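Local coordinates for protein putative esterase (Sulfolobus solfataricus P2, PDB 2RAU) that probably acts as a lipase or esterase of the alpha/beta-hydrolase superfamily and binds calcium ions, at residues 24-29 with 38-43; 54-59 with 97-102; 295-300 with 314-319. One frame throughout, in Å; residues are numbered along the deposited sequence.

Contact 1. Residues 24-29 with 38-43; sequences NIWKMK and ISLHKV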
ATOM      1  N   ASN A  24      10.145   5.665 -13.797  1.00 29.40           N
ATOM      2  CA  ASN A  24      10.509   4.535 -14.617  1.00 27.44           C
ATOM      3  C   ASN A  24       9.676   3.351 -14.144  1.00 27.62           C
ATOM      4  O   ASN A  24       9.407   3.223 -12.966  1.00 26.94           O
ATOM      5  CB  ASN A  24      12.001   4.264 -14.525  1.00 26.70           C
ATOM      6  CG  ASN A  24      12.804   5.324 -15.272  1.00 31.24           C
ATOM      7  OD1 ASN A  24      12.933   5.243 -16.464  1.00 32.52           O
ATOM      8  ND2 ASN A  24      13.228   6.380 -14.575  1.00 36.92           N
ATOM      9  N   ILE A  25       9.227   2.529 -15.075  1.00 26.56           N
ATOM     10  CA  ILE A  25       8.464   1.331 -14.745  1.00 25.79           C
ATOM     11  C   ILE A  25       9.042   0.129 -15.526  1.00 25.84           C
ATOM     12  O   ILE A  25       9.275   0.209 -16.724  1.00 27.75           O
ATOM     13  CB  ILE A  25       6.968   1.432 -15.084  1.00 27.34           C
ATOM     14  CG1 ILE A  25       6.335   2.708 -14.504  1.00 28.07           C
ATOM     15  CG2 ILE A  25       6.246   0.229 -14.591  1.00 25.90           C
ATOM     16  CD1 ILE A  25       4.893   2.920 -14.906  1.00 27.52           C
ATOM     17  N   TRP A  26       9.229  -0.963 -14.801  1.00 27.91           N
ATOM     18  CA  TRP A  26       9.625  -2.235 -15.366  1.00 28.22           C
ATOM     19  C   TRP A  26       8.612  -3.258 -14.976  1.00 27.51           C
ATOM     20  O   TRP A  26       8.003  -3.185 -13.924  1.00 28.67           O
ATOM     21  CB  TRP A  26      10.963  -2.698 -14.828  1.00 28.11           C
ATOM     22  CG  TRP A  26      12.112  -1.809 -15.083  1.00 29.07           C
ATOM     23  CD1 TRP A  26      13.025  -1.923 -16.077  1.00 32.02           C
ATOM     24  CD2 TRP A  26      12.514  -0.678 -14.299  1.00 28.59           C
ATOM     25  NE1 TRP A  26      13.979  -0.953 -15.958  1.00 32.67           N
ATOM     26  CE2 TRP A  26      13.688  -0.167 -14.884  1.00 27.87           C
ATOM     27  CE3 TRP A  26      12.023  -0.082 -13.144  1.00 31.24           C
ATOM     28  CZ2 TRP A  26      14.357   0.919 -14.380  1.00 31.19           C
ATOM     29  CZ3 TRP A  26      12.699   0.998 -12.637  1.00 28.67           C
ATOM     30  CH2 TRP A  26      13.860   1.488 -13.257  1.00 32.43           C
ATOM     31  N   LYS A  27       8.523  -4.271 -15.808  1.00 27.64           N
ATOM     32  CA  LYS A  27       7.595  -5.374 -15.630  1.00 27.25           C
ATOM     33  C   LYS A  27       8.327  -6.730 -15.731  1.00 27.14           C
ATOM     34  O   LYS A  27       9.278  -6.885 -16.530  1.00 27.78           O
ATOM     35  CB  LYS A  27       6.629  -5.264 -16.780  1.00 28.68           C
ATOM     36  CG  LYS A  27       5.518  -6.166 -16.785  1.00 40.11           C
ATOM     37  CD  LYS A  27       4.691  -5.924 -18.077  1.00 42.37           C
ATOM     38  CE  LYS A  27       3.410  -5.312 -17.783  1.00 46.35           C
ATOM     39  NZ  LYS A  27       2.492  -5.420 -18.979  1.00 50.14           N
HETATM   40  N   MSE A  28       7.888  -7.706 -14.930  1.00 27.37           N
HETATM   41  CA  MSE A  28       8.437  -9.049 -14.987  1.00 26.57           C
HETATM   42  C   MSE A  28       7.316 -10.082 -15.041  1.00 27.38           C
HETATM   43  O   MSE A  28       6.430 -10.083 -14.217  1.00 25.63           O
HETATM   44  CB  MSE A  28       9.274  -9.368 -13.763  1.00 25.90           C
HETATM   45  CG  MSE A  28       9.839 -10.807 -13.724  1.00 29.57           C
HETATM   46 SE   MSE A  28      10.949 -11.094 -12.145  0.75 31.34          SE
HETATM   47  CE  MSE A  28      12.566 -10.317 -12.876  1.00 38.86           C
ATOM     48  N   LYS A  29       7.377 -10.973 -16.025  1.00 29.22           N
ATOM     49  CA  LYS A  29       6.497 -12.095 -16.062  1.00 29.67           C
ATOM     50  C   LYS A  29       6.873 -13.118 -15.013  1.00 29.17           C
ATOM     51  O   LYS A  29       8.043 -13.478 -14.844  1.00 29.47           O
ATOM     52  CB  LYS A  29       6.561 -12.740 -17.416  1.00 34.93           C
ATOM     53  CG  LYS A  29       5.538 -13.864 -17.612  1.00 43.94           C
ATOM     54  CD  LYS A  29       4.075 -13.273 -17.653  1.00 54.55           C
ATOM     55  CE  LYS A  29       2.916 -14.310 -17.820  1.00 49.08           C
ATOM     56  NZ  LYS A  29       2.675 -15.159 -16.631  1.00 43.24           N
ATOM     57  N   ILE A  38       4.336  -8.993 -12.259  1.00 26.03           N
ATOM     58  CA  ILE A  38       4.609  -7.938 -11.242  1.00 25.26           C
ATOM     59  C   ILE A  38       5.289  -6.772 -11.938  1.00 26.37           C
ATOM     60  O   ILE A  38       5.787  -6.915 -13.065  1.00 25.61           O
ATOM     61  CB  ILE A  38       5.407  -8.399  -9.998  1.00 23.56           C
ATOM     62  CG1 ILE A  38       6.789  -8.941 -10.416  1.00 24.79           C
ATOM     63  CG2 ILE A  38       4.628  -9.448  -9.257  1.00 24.48           C
ATOM     64  CD1 ILE A  38       7.693  -9.328  -9.228  1.00 25.43           C
ATOM     65  N   SER A  39       5.184  -5.592 -11.351  1.00 23.91           N
ATOM     66  CA  SER A  39       5.903  -4.466 -11.873  1.00 25.15           C
ATOM     67  C   SER A  39       6.529  -3.617 -10.778  1.00 26.18           C
ATOM     68  O   SER A  39       6.247  -3.767  -9.602  1.00 24.04           O
ATOM     69  CB  SER A  39       5.086  -3.658 -12.901  1.00 30.19           C
ATOM     70  OG  SER A  39       3.713  -3.594 -12.569  1.00 34.69           O
ATOM     71  N   LEU A  40       7.446  -2.753 -11.190  1.00 28.27           N
ATOM     72  CA  LEU A  40       8.245  -1.977 -10.282  1.00 29.88           C
ATOM     73  C   LEU A  40       8.316  -0.549 -10.776  1.00 28.74           C
ATOM     74  O   LEU A  40       8.552  -0.338 -11.963  1.00 24.95           O
ATOM     75  CB  LEU A  40       9.659  -2.555 -10.259  1.00 32.24           C
ATOM     76  CG  LEU A  40      10.783  -1.876  -9.532  1.00 34.38           C
ATOM     77  CD1 LEU A  40      10.262  -1.712  -8.134  1.00 36.94           C
ATOM     78  CD2 LEU A  40      12.013  -2.807  -9.584  1.00 36.38           C
ATOM     79  N   HIS A  41       8.049   0.418  -9.891  1.00 25.86           N
ATOM     80  CA  HIS A  41       8.149   1.844 -10.231  1.00 25.22           C
ATOM     81  C   HIS A  41       9.295   2.438  -9.488  1.00 25.64           C
ATOM     82  O   HIS A  41       9.507   2.133  -8.357  1.00 26.03           O
ATOM     83  CB  HIS A  41       6.887   2.638  -9.821  1.00 29.04           C
ATOM     84  CG  HIS A  41       5.609   2.129 -10.439  1.00 24.85           C
ATOM     85  ND1 HIS A  41       4.784   2.925 -11.210  1.00 28.15           N
ATOM     86  CD2 HIS A  41       5.003   0.924 -10.361  1.00 28.05           C
ATOM     87  CE1 HIS A  41       3.749   2.209 -11.620  1.00 29.31           C
ATOM     88  NE2 HIS A  41       3.844   0.993 -11.104  1.00 27.97           N
ATOM     89  N   LYS A  42      10.039   3.304 -10.154  1.00 25.03           N
ATOM     90  CA  LYS A  42      11.069   4.110  -9.522  1.00 26.16           C
ATOM     91  C   LYS A  42      10.687   5.583  -9.728  1.00 26.52           C
ATOM     92  O   LYS A  42      10.258   5.986 -10.826  1.00 28.85           O
ATOM     93  CB  LYS A  42      12.440   3.861 -10.164  1.00 24.50           C
ATOM     94  CG  LYS A  42      13.603   4.620  -9.511  1.00 23.98           C
ATOM     95  CD  LYS A  42      14.865   4.450 -10.293  1.00 25.32           C
ATOM     96  CE  LYS A  42      16.041   5.157  -9.661  1.00 22.30           C
ATOM     97  NZ  LYS A  42      17.246   4.848 -10.438  1.00 22.71           N
ATOM     98  N   VAL A  43      10.825   6.369  -8.668  1.00 25.03           N
ATOM     99  CA  VAL A  43      10.647   7.815  -8.758  1.00 24.69           C
ATOM    100  C   VAL A  43      11.891   8.513  -8.216  1.00 24.74           C
ATOM    101  O   VAL A  43      12.398   8.171  -7.166  1.00 27.80           O
ATOM    102  CB  VAL A  43       9.381   8.290  -7.988  1.00 23.68           C
ATOM    103  CG1 VAL A  43       9.171   9.849  -8.052  1.00 23.27           C
ATOM    104  CG2 VAL A  43       8.116   7.507  -8.495  1.00 24.61           C
TER

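Contact 2. Residues 54-59 with 97-102; sequences LILPGT and YTIDYR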
ATOM      1  N   LEU A  54      12.141   1.284  -0.672  1.00 23.52           N
ATOM      2  CA  LEU A  54      11.079   0.526  -1.328  1.00 24.80           C
ATOM      3  C   LEU A  54       9.838   0.574  -0.426  1.00 25.48           C
ATOM      4  O   LEU A  54       9.896   0.253   0.783  1.00 24.02           O
ATOM      5  CB  LEU A  54      11.486  -0.937  -1.588  1.00 25.99           C
ATOM      6  CG  LEU A  54      10.394  -1.947  -1.989  1.00 22.65           C
ATOM      7  CD1 LEU A  54       9.790  -1.526  -3.367  1.00 23.78           C
ATOM      8  CD2 LEU A  54      10.955  -3.367  -1.969  1.00 24.38           C
ATOM      9  N   ILE A  55       8.718   0.954  -1.022  1.00 26.19           N
ATOM     10  CA  ILE A  55       7.430   1.017  -0.301  1.00 26.11           C
ATOM     11  C   ILE A  55       6.472  -0.041  -0.798  1.00 24.04           C
ATOM     12  O   ILE A  55       6.152  -0.104  -1.963  1.00 25.95           O
ATOM     13  CB  ILE A  55       6.816   2.452  -0.365  1.00 26.36           C
ATOM     14  CG1 ILE A  55       7.920   3.491  -0.018  1.00 29.21           C
ATOM     15  CG2 ILE A  55       5.559   2.557   0.589  1.00 22.66           C
ATOM     16  CD1 ILE A  55       7.483   4.939   0.142  1.00 29.06           C
ATOM     17  N   LEU A  56       6.043  -0.886   0.126  1.00 20.36           N
ATOM     18  CA  LEU A  56       5.110  -1.966  -0.115  1.00 23.71           C
ATOM     19  C   LEU A  56       3.664  -1.499   0.097  1.00 25.32           C
ATOM     20  O   LEU A  56       3.308  -1.067   1.188  1.00 24.64           O
ATOM     21  CB  LEU A  56       5.456  -3.121   0.819  1.00 23.82           C
ATOM     22  CG  LEU A  56       6.861  -3.774   0.720  1.00 24.45           C
ATOM     23  CD1 LEU A  56       6.979  -4.979   1.623  1.00 22.71           C
ATOM     24  CD2 LEU A  56       7.227  -4.109  -0.768  1.00 23.19           C
ATOM     25  N   PRO A  57       2.839  -1.537  -0.954  1.00 26.26           N
ATOM     26  CA  PRO A  57       1.460  -1.137  -0.744  1.00 26.06           C
ATOM     27  C   PRO A  57       0.664  -2.089   0.122  1.00 26.40           C
ATOM     28  O   PRO A  57       1.069  -3.211   0.337  1.00 29.12           O
ATOM     29  CB  PRO A  57       0.868  -1.139  -2.156  1.00 24.38           C
ATOM     30  CG  PRO A  57       2.095  -1.095  -3.078  1.00 26.55           C
ATOM     31  CD  PRO A  57       3.114  -1.867  -2.365  1.00 26.20           C
ATOM     32  N   GLY A  58      -0.532  -1.620   0.527  1.00 25.86           N
ATOM     33  CA  GLY A  58      -1.449  -2.377   1.362  1.00 26.05           C
ATOM     34  C   GLY A  58      -2.485  -3.071   0.499  1.00 26.96           C
ATOM     35  O   GLY A  58      -2.325  -3.159  -0.695  1.00 26.03           O
ATOM     36  N   THR A  59      -3.525  -3.610   1.138  1.00 27.78           N
ATOM     37  CA  THR A  59      -4.562  -4.393   0.479  1.00 28.08           C
ATOM     38  C   THR A  59      -5.267  -3.567  -0.601  1.00 29.18           C
ATOM     39  O   THR A  59      -5.697  -2.447  -0.345  1.00 27.53           O
ATOM     40  CB  THR A  59      -5.605  -4.862   1.512  1.00 27.25           C
ATOM     41  OG1 THR A  59      -4.911  -5.382   2.633  1.00 29.78           O
ATOM     42  CG2 THR A  59      -6.523  -5.956   0.974  1.00 27.68           C
ATOM     43  N   TYR A  97      11.080   3.460  -4.727  1.00 24.61           N
ATOM     44  CA  TYR A  97      10.581   2.410  -5.554  1.00 24.93           C
ATOM     45  C   TYR A  97       9.332   1.866  -4.924  1.00 24.42           C
ATOM     46  O   TYR A  97       9.140   1.939  -3.707  1.00 24.70           O
ATOM     47  CB  TYR A  97      11.600   1.254  -5.646  1.00 24.58           C
ATOM     48  CG  TYR A  97      12.977   1.603  -6.189  1.00 25.43           C
ATOM     49  CD1 TYR A  97      13.969   2.128  -5.358  1.00 22.94           C
ATOM     50  CD2 TYR A  97      13.305   1.353  -7.500  1.00 24.19           C
ATOM     51  CE1 TYR A  97      15.255   2.390  -5.830  1.00 22.73           C
ATOM     52  CE2 TYR A  97      14.607   1.614  -7.987  1.00 26.38           C
ATOM     53  CZ  TYR A  97      15.567   2.137  -7.143  1.00 23.03           C
ATOM     54  OH  TYR A  97      16.831   2.334  -7.657  1.00 24.71           O
ATOM     55  N   THR A  98       8.456   1.295  -5.749  0.50 26.22           N
ATOM     56  CA  THR A  98       7.247   0.686  -5.240  0.50 24.08           C
ATOM     57  C   THR A  98       6.737  -0.347  -6.258  0.50 24.23           C
ATOM     58  O   THR A  98       6.851  -0.167  -7.453  0.50 23.57           O
ATOM     59  CB  THR A  98       6.181   1.746  -4.827  0.50 26.52           C
ATOM     60  OG1 THR A  98       5.024   1.089  -4.272  0.50 17.63           O
ATOM     61  CG2 THR A  98       5.795   2.683  -6.020  0.50 21.23           C
ATOM     62  N   ILE A  99       6.134  -1.396  -5.726  1.00 25.07           N
ATOM     63  CA  ILE A  99       5.779  -2.634  -6.434  1.00 25.46           C
ATOM     64  C   ILE A  99       4.281  -2.724  -6.712  1.00 25.61           C
ATOM     65  O   ILE A  99       3.449  -2.334  -5.861  1.00 25.70           O
ATOM     66  CB  ILE A  99       6.232  -3.855  -5.572  1.00 25.46           C
ATOM     67  CG1 ILE A  99       5.910  -5.179  -6.280  1.00 27.67           C
ATOM     68  CG2 ILE A  99       5.616  -3.813  -4.159  1.00 25.83           C
ATOM     69  CD1 ILE A  99       6.455  -6.530  -5.571  1.00 24.08           C
ATOM     70  N   ASP A 100       3.977  -3.154  -7.945  1.00 25.58           N
ATOM     71  CA  ASP A 100       2.670  -3.583  -8.351  1.00 25.41           C
ATOM     72  C   ASP A 100       2.630  -5.105  -8.152  1.00 27.34           C
ATOM     73  O   ASP A 100       3.373  -5.859  -8.784  1.00 27.53           O
ATOM     74  CB  ASP A 100       2.359  -3.267  -9.782  1.00 25.10           C
ATOM     75  CG  ASP A 100       2.375  -1.791 -10.079  1.00 27.01           C
ATOM     76  OD1 ASP A 100       1.889  -1.011  -9.245  1.00 28.82           O
ATOM     77  OD2 ASP A 100       2.793  -1.396 -11.182  1.00 29.20           O
ATOM     78  N   TYR A 101       1.814  -5.538  -7.204  1.00 26.03           N
ATOM     79  CA  TYR A 101       1.636  -6.944  -6.939  1.00 25.81           C
ATOM     80  C   TYR A 101       0.864  -7.564  -8.091  1.00 26.22           C
ATOM     81  O   TYR A 101       0.298  -6.847  -8.909  1.00 26.27           O
ATOM     82  CB  TYR A 101       0.792  -7.147  -5.709  1.00 27.08           C
ATOM     83  CG  TYR A 101       1.335  -6.559  -4.440  1.00 28.04           C
ATOM     84  CD1 TYR A 101       2.623  -6.882  -3.985  1.00 26.43           C
ATOM     85  CD2 TYR A 101       0.552  -5.724  -3.662  1.00 31.36           C
ATOM     86  CE1 TYR A 101       3.108  -6.365  -2.784  1.00 24.87           C
ATOM     87  CE2 TYR A 101       1.015  -5.218  -2.463  1.00 26.20           C
ATOM     88  CZ  TYR A 101       2.288  -5.540  -2.013  1.00 28.06           C
ATOM     89  OH  TYR A 101       2.699  -5.013  -0.804  1.00 25.01           O
ATOM     90  N   ARG A 102       0.761  -8.888  -8.089  1.00 23.02           N
ATOM     91  CA  ARG A 102       0.040  -9.611  -9.148  1.00 25.30           C
ATOM     92  C   ARG A 102      -1.428  -9.188  -9.273  1.00 25.89           C
ATOM     93  O   ARG A 102      -2.042  -9.302 -10.360  1.00 24.04           O
ATOM     94  CB  ARG A 102       0.172 -11.125  -8.941  1.00 23.64           C
ATOM     95  CG  ARG A 102       1.623 -11.607  -8.925  1.00 25.47           C
ATOM     96  CD  ARG A 102       1.704 -13.083  -8.797  1.00 23.79           C
ATOM     97  NE  ARG A 102       3.063 -13.494  -8.485  1.00 27.04           N
ATOM     98  CZ  ARG A 102       3.615 -14.656  -8.826  1.00 29.34           C
ATOM     99  NH1 ARG A 102       2.969 -15.568  -9.521  1.00 26.03           N
ATOM    100  NH2 ARG A 102       4.859 -14.885  -8.485  1.00 24.79           N
TER

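Contact 3. Residues 295-300 with 314-319; sequences VPTIAF and ILPSNS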
ATOM      1  N   VAL A 295      17.073  -4.279  13.072  1.00 31.69           N
ATOM      2  CA  VAL A 295      17.015  -3.217  12.092  1.00 31.61           C
ATOM      3  C   VAL A 295      16.367  -1.996  12.776  1.00 29.94           C
ATOM      4  O   VAL A 295      15.332  -2.154  13.427  1.00 30.75           O
ATOM      5  CB  VAL A 295      16.139  -3.696  10.866  1.00 32.04           C
ATOM      6  CG1 VAL A 295      15.729  -2.563   9.976  1.00 29.42           C
ATOM      7  CG2 VAL A 295      16.876  -4.808  10.066  1.00 34.26           C
ATOM      8  N   PRO A 296      16.978  -0.791  12.656  1.00 26.68           N
ATOM      9  CA  PRO A 296      16.317   0.438  13.099  1.00 27.36           C
ATOM     10  C   PRO A 296      14.944   0.554  12.462  1.00 25.75           C
ATOM     11  O   PRO A 296      14.804   0.389  11.235  1.00 25.31           O
ATOM     12  CB  PRO A 296      17.231   1.542  12.566  1.00 27.16           C
ATOM     13  CG  PRO A 296      18.531   0.924  12.527  1.00 26.65           C
ATOM     14  CD  PRO A 296      18.302  -0.496  12.108  1.00 28.37           C
ATOM     15  N   THR A 297      13.950   0.853  13.290  1.00 26.74           N
ATOM     16  CA  THR A 297      12.544   0.890  12.886  1.00 26.18           C
ATOM     17  C   THR A 297      11.807   2.132  13.383  1.00 24.94           C
ATOM     18  O   THR A 297      12.009   2.576  14.508  1.00 26.77           O
ATOM     19  CB  THR A 297      11.794  -0.404  13.382  1.00 25.98           C
ATOM     20  OG1 THR A 297      12.436  -1.574  12.851  1.00 30.00           O
ATOM     21  CG2 THR A 297      10.315  -0.397  12.993  1.00 24.89           C
ATOM     22  N   ILE A 298      10.998   2.721  12.501  1.00 26.78           N
ATOM     23  CA  ILE A 298      10.043   3.770  12.897  1.00 26.59           C
ATOM     24  C   ILE A 298       8.647   3.251  12.518  1.00 25.51           C
ATOM     25  O   ILE A 298       8.443   2.722  11.424  1.00 26.36           O
ATOM     26  CB  ILE A 298      10.394   5.185  12.307  1.00 25.70           C
ATOM     27  CG1 ILE A 298       9.504   6.270  12.935  1.00 25.61           C
ATOM     28  CG2 ILE A 298      10.372   5.177  10.754  1.00 26.01           C
ATOM     29  CD1 ILE A 298       9.933   7.643  12.571  1.00 26.06           C
ATOM     30  N   ALA A 299       7.698   3.369  13.457  1.00 25.75           N
ATOM     31  CA  ALA A 299       6.339   2.868  13.269  1.00 26.05           C
ATOM     32  C   ALA A 299       5.362   3.965  13.586  1.00 24.88           C
ATOM     33  O   ALA A 299       5.427   4.568  14.645  1.00 26.60           O
ATOM     34  CB  ALA A 299       6.077   1.630  14.149  1.00 24.80           C
ATOM     35  N   PHE A 300       4.497   4.267  12.632  1.00 24.93           N
ATOM     36  CA  PHE A 300       3.418   5.234  12.830  1.00 27.15           C
ATOM     37  C   PHE A 300       2.097   4.488  13.066  1.00 27.75           C
ATOM     38  O   PHE A 300       1.787   3.542  12.350  1.00 25.45           O
ATOM     39  CB  PHE A 300       3.265   6.145  11.620  1.00 25.49           C
ATOM     40  CG  PHE A 300       4.447   7.039  11.374  1.00 24.32           C
ATOM     41  CD1 PHE A 300       5.582   6.545  10.749  1.00 29.08           C
ATOM     42  CD2 PHE A 300       4.411   8.384  11.721  1.00 26.38           C
ATOM     43  CE1 PHE A 300       6.654   7.363  10.507  1.00 27.60           C
ATOM     44  CE2 PHE A 300       5.480   9.213  11.464  1.00 25.47           C
ATOM     45  CZ  PHE A 300       6.592   8.710  10.843  1.00 24.35           C
ATOM     46  N   ILE A 314       5.615  -6.952  19.286  1.00 45.38           N
ATOM     47  CA  ILE A 314       6.289  -7.858  18.343  1.00 42.43           C
ATOM     48  C   ILE A 314       7.327  -7.148  17.444  1.00 42.32           C
ATOM     49  O   ILE A 314       8.035  -7.794  16.698  1.00 42.35           O
ATOM     50  CB  ILE A 314       5.248  -8.586  17.448  1.00 44.95           C
ATOM     51  N   LEU A 315       7.451  -5.826  17.548  1.00 41.74           N
ATOM     52  CA  LEU A 315       8.390  -5.043  16.725  1.00 41.04           C
ATOM     53  C   LEU A 315       9.852  -5.065  17.193  1.00 40.42           C
ATOM     54  O   LEU A 315      10.129  -5.357  18.339  1.00 38.83           O
ATOM     55  CB  LEU A 315       7.951  -3.577  16.673  1.00 41.65           C
ATOM     56  CG  LEU A 315       6.615  -3.209  16.032  1.00 42.75           C
ATOM     57  CD1 LEU A 315       6.400  -1.716  16.212  1.00 42.29           C
ATOM     58  CD2 LEU A 315       6.547  -3.615  14.571  1.00 46.01           C
ATOM     59  N   PRO A 316      10.807  -4.765  16.297  1.00 41.12           N
ATOM     60  CA  PRO A 316      12.209  -4.697  16.735  1.00 41.68           C
ATOM     61  C   PRO A 316      12.445  -3.829  17.990  1.00 42.13           C
ATOM     62  O   PRO A 316      11.662  -2.917  18.254  1.00 40.53           O
ATOM     63  CB  PRO A 316      12.914  -4.126  15.509  1.00 42.42           C
ATOM     64  CG  PRO A 316      12.080  -4.625  14.363  1.00 37.50           C
ATOM     65  CD  PRO A 316      10.674  -4.555  14.839  1.00 41.21           C
ATOM     66  N   SER A 317      13.510  -4.120  18.744  1.00 42.94           N
ATOM     67  CA  SER A 317      13.798  -3.429  20.017  1.00 44.52           C
ATOM     68  C   SER A 317      14.017  -1.921  19.819  1.00 45.39           C
ATOM     69  O   SER A 317      13.593  -1.097  20.630  1.00 45.43           O
ATOM     70  CB  SER A 317      15.009  -4.072  20.735  1.00 44.01           C
ATOM     71  N   ASN A 318      14.693  -1.565  18.739  1.00 47.86           N
ATOM     72  CA  ASN A 318      14.865  -0.147  18.357  1.00 52.88           C
ATOM     73  C   ASN A 318      13.597   0.748  18.359  1.00 48.84           C
ATOM     74  O   ASN A 318      13.631   1.910  18.770  1.00 47.18           O
ATOM     75  CB  ASN A 318      15.370  -0.080  16.900  1.00 56.54           C
ATOM     76  CG  ASN A 318      16.733  -0.734  16.727  1.00 63.88           C
ATOM     77  OD1 ASN A 318      16.845  -1.981  16.652  1.00 77.29           O
ATOM     78  ND2 ASN A 318      17.784   0.104  16.645  1.00 55.95           N
ATOM     79  N   SER A 319      12.500   0.156  17.905  1.00 42.60           N
ATOM     80  CA  SER A 319      11.395   0.878  17.348  1.00 36.60           C
ATOM     81  C   SER A 319      10.930   2.168  18.013  1.00 36.42           C
ATOM     82  O   SER A 319      10.632   2.191  19.184  1.00 37.37           O
ATOM     83  CB  SER A 319      10.237  -0.093  17.158  1.00 34.62           C
ATOM     84  OG  SER A 319      10.680  -1.247  16.461  1.00 34.68           O
TER

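Contact 1. Residues 24-29 with 38-43
Ile-38 faces Met-28, a selenomethionine, through a pair of backbone bonds, Met-28 N to Ile-38 O (2.9 Å) and Ile-38 N to Met-28 O (3.1 Å). Its CG1 sits between backbone N and carbonyl carbon (chi1 60°), which brings it 4.2 Å from Met-28 CB. Next, Ser-39 lies opposite Lys-27 in a non-hydrogen-bonded pair, and its hydroxyl turns to Tyr-105 and Asp-100. Leu-40 again pairs through both its own N and O with Trp-26, Leu-40 N reaching Trp-26 O at 2.8 Å, while Leu-40 CG approaches ring atom CE3 of Trp-26. His-41 runs alongside Ile-25, whose CG2 lies 4.3 Å above the centre of the imidazole ring and whose CD1 comes within 3.6 Å of His-41 CE1. Bonds to Glu-23 and Asp-100 on its two nitrogens fix the ring's rotation and are consistent with a protonated imidazole. Lys-42 sets CB in plane at the indole edge, 3.8 Å from Trp-26 CZ3; CG is anti to backbone N (chi1 -177°), and the extended chain carries NZ to a salt bridge with Asp-140. This alternation of pairs is that of antiparallel strands, and their short connection makes a beta hairpin, at one side of the mixed alpha/beta-hydrolase sheet.

Contact 2. Residues 54-59 with 97-102
Residues Leu-54 to Pro-57 and Tyr-97 to Tyr-101 meet where two neighbouring parallel strands of the alpha/beta-hydrolase sheet run out into loops at their C-terminal ends, the edge on which enzymes of this fold usually build their active sites. The short strand segments cross at 35°, and the interaction changes character along them. At the start it is backbone pairing: Ile-55 N donates to Tyr-97 O at 2.9 Å, and Leu-54 CD1 folds over the same carbonyl, 3.5 Å from Tyr-97 O. One step on, a side chain takes over. Thr-98 has two conformers; in one of them its hydroxyl oxygen is anti to the backbone N (chi1 -177°) and Thr-98 OG1 donates to Ile-55 O across 2.8 Å, tilted out of the carbonyl plane, a bond that may therefore be held only part of the time. Beyond it side-chain carbons do most of the touching. Ile-99 CG2 touches Leu-56 CD2 at 3.8 Å, the two side chains passing at a slant, and also meets Pro-57 CD at 3.6 Å, while Pro-57 CG rests 3.3 Å from Ile-99 O. Last comes Tyr-101, which slides past Pro-57 in the opposite direction, with its ring edge toward the proline carbonyl; Tyr-101 OH donates to Pro-57 O at 2.7 Å, and that oxygen lies in the plane of the ring. Trp-126 and Phe-153 pack against Tyr-101, whereas Leu-66 of helix 63-68 touches Pro-57. Gly-58 follows directly and touches a probable Ser-His-Asp triad. The chemistry therefore implies a handover: past the paired strands, the hydroxyl of Tyr-101 and, in one conformer, that of Thr-98 bond to carbonyls in place of main-chain donors, and Tyr-101 ties down the turn leading into the presumed active site.

Contact 3. Residues 295-300 with 314-319
Thr-297 and Pro-316 cross at about a right angle, the threonine hydroxyl meeting the flank of the proline ring with OG1 3.4 Å from Pro-316 CG. That oxygen is anti to its own carbonyl carbon (chi1 -58°), a setting that also lets Thr-297 OG1 donate back to Val-295 O at 3.0 Å, from well above the carbonyl plane. Ser-319 comes from another side: its OG lies 3.4 Å from Thr-297 CB while bonding to Pro-316 O at 2.6 Å. Ser-319 N reaches the same oxygen from the same face of its plane, giving it two donors and fixing how the loop turns. The backbones touch where Ser-319 CA approaches Thr-297 O at 3.4 Å. With an alanine here, which has neither OG1 nor CG2, Val-295 O would probably be left without its hydroxyl mate, and a gap would be likely to open against the Pro-316 ring. Flanking this centre, the Asn-318 amide packs on Pro-296, and Leu-315 CD1 meets Ala-299 CB at 3.9 Å. Segment 314-319 thus lies against the start of strand 297-302, just before the chain enters strand 320-324, that strand's parallel neighbour; Leu-315 also reaches Leu-175 of strand 170-176 and Leu-159 of helix 153-169, while Ile-298 packs on helix 338-353.

From the N terminus the three contacts come in series, none enclosing or crossing another. Contact 1 closes a short hairpin loop. Contact 2 then closes a longer excursion, in which the chain leaves strand 52-56, passes through helices 63-68 and 85-91, and returns as strand 94-100, the parallel neighbour. That returning strand lies between 37-45 and 52-56 in the sheet, so contacts 1 and 2 touch, with Lys-42 CG packed on Tyr-97 CE2. Contact 3 closes a loop containing helix 306-309, much farther along the chain, and its centre is about 28 Å from that of contact 1. One mixed sheet joins all three, from N-terminal hairpin to C-terminal strands.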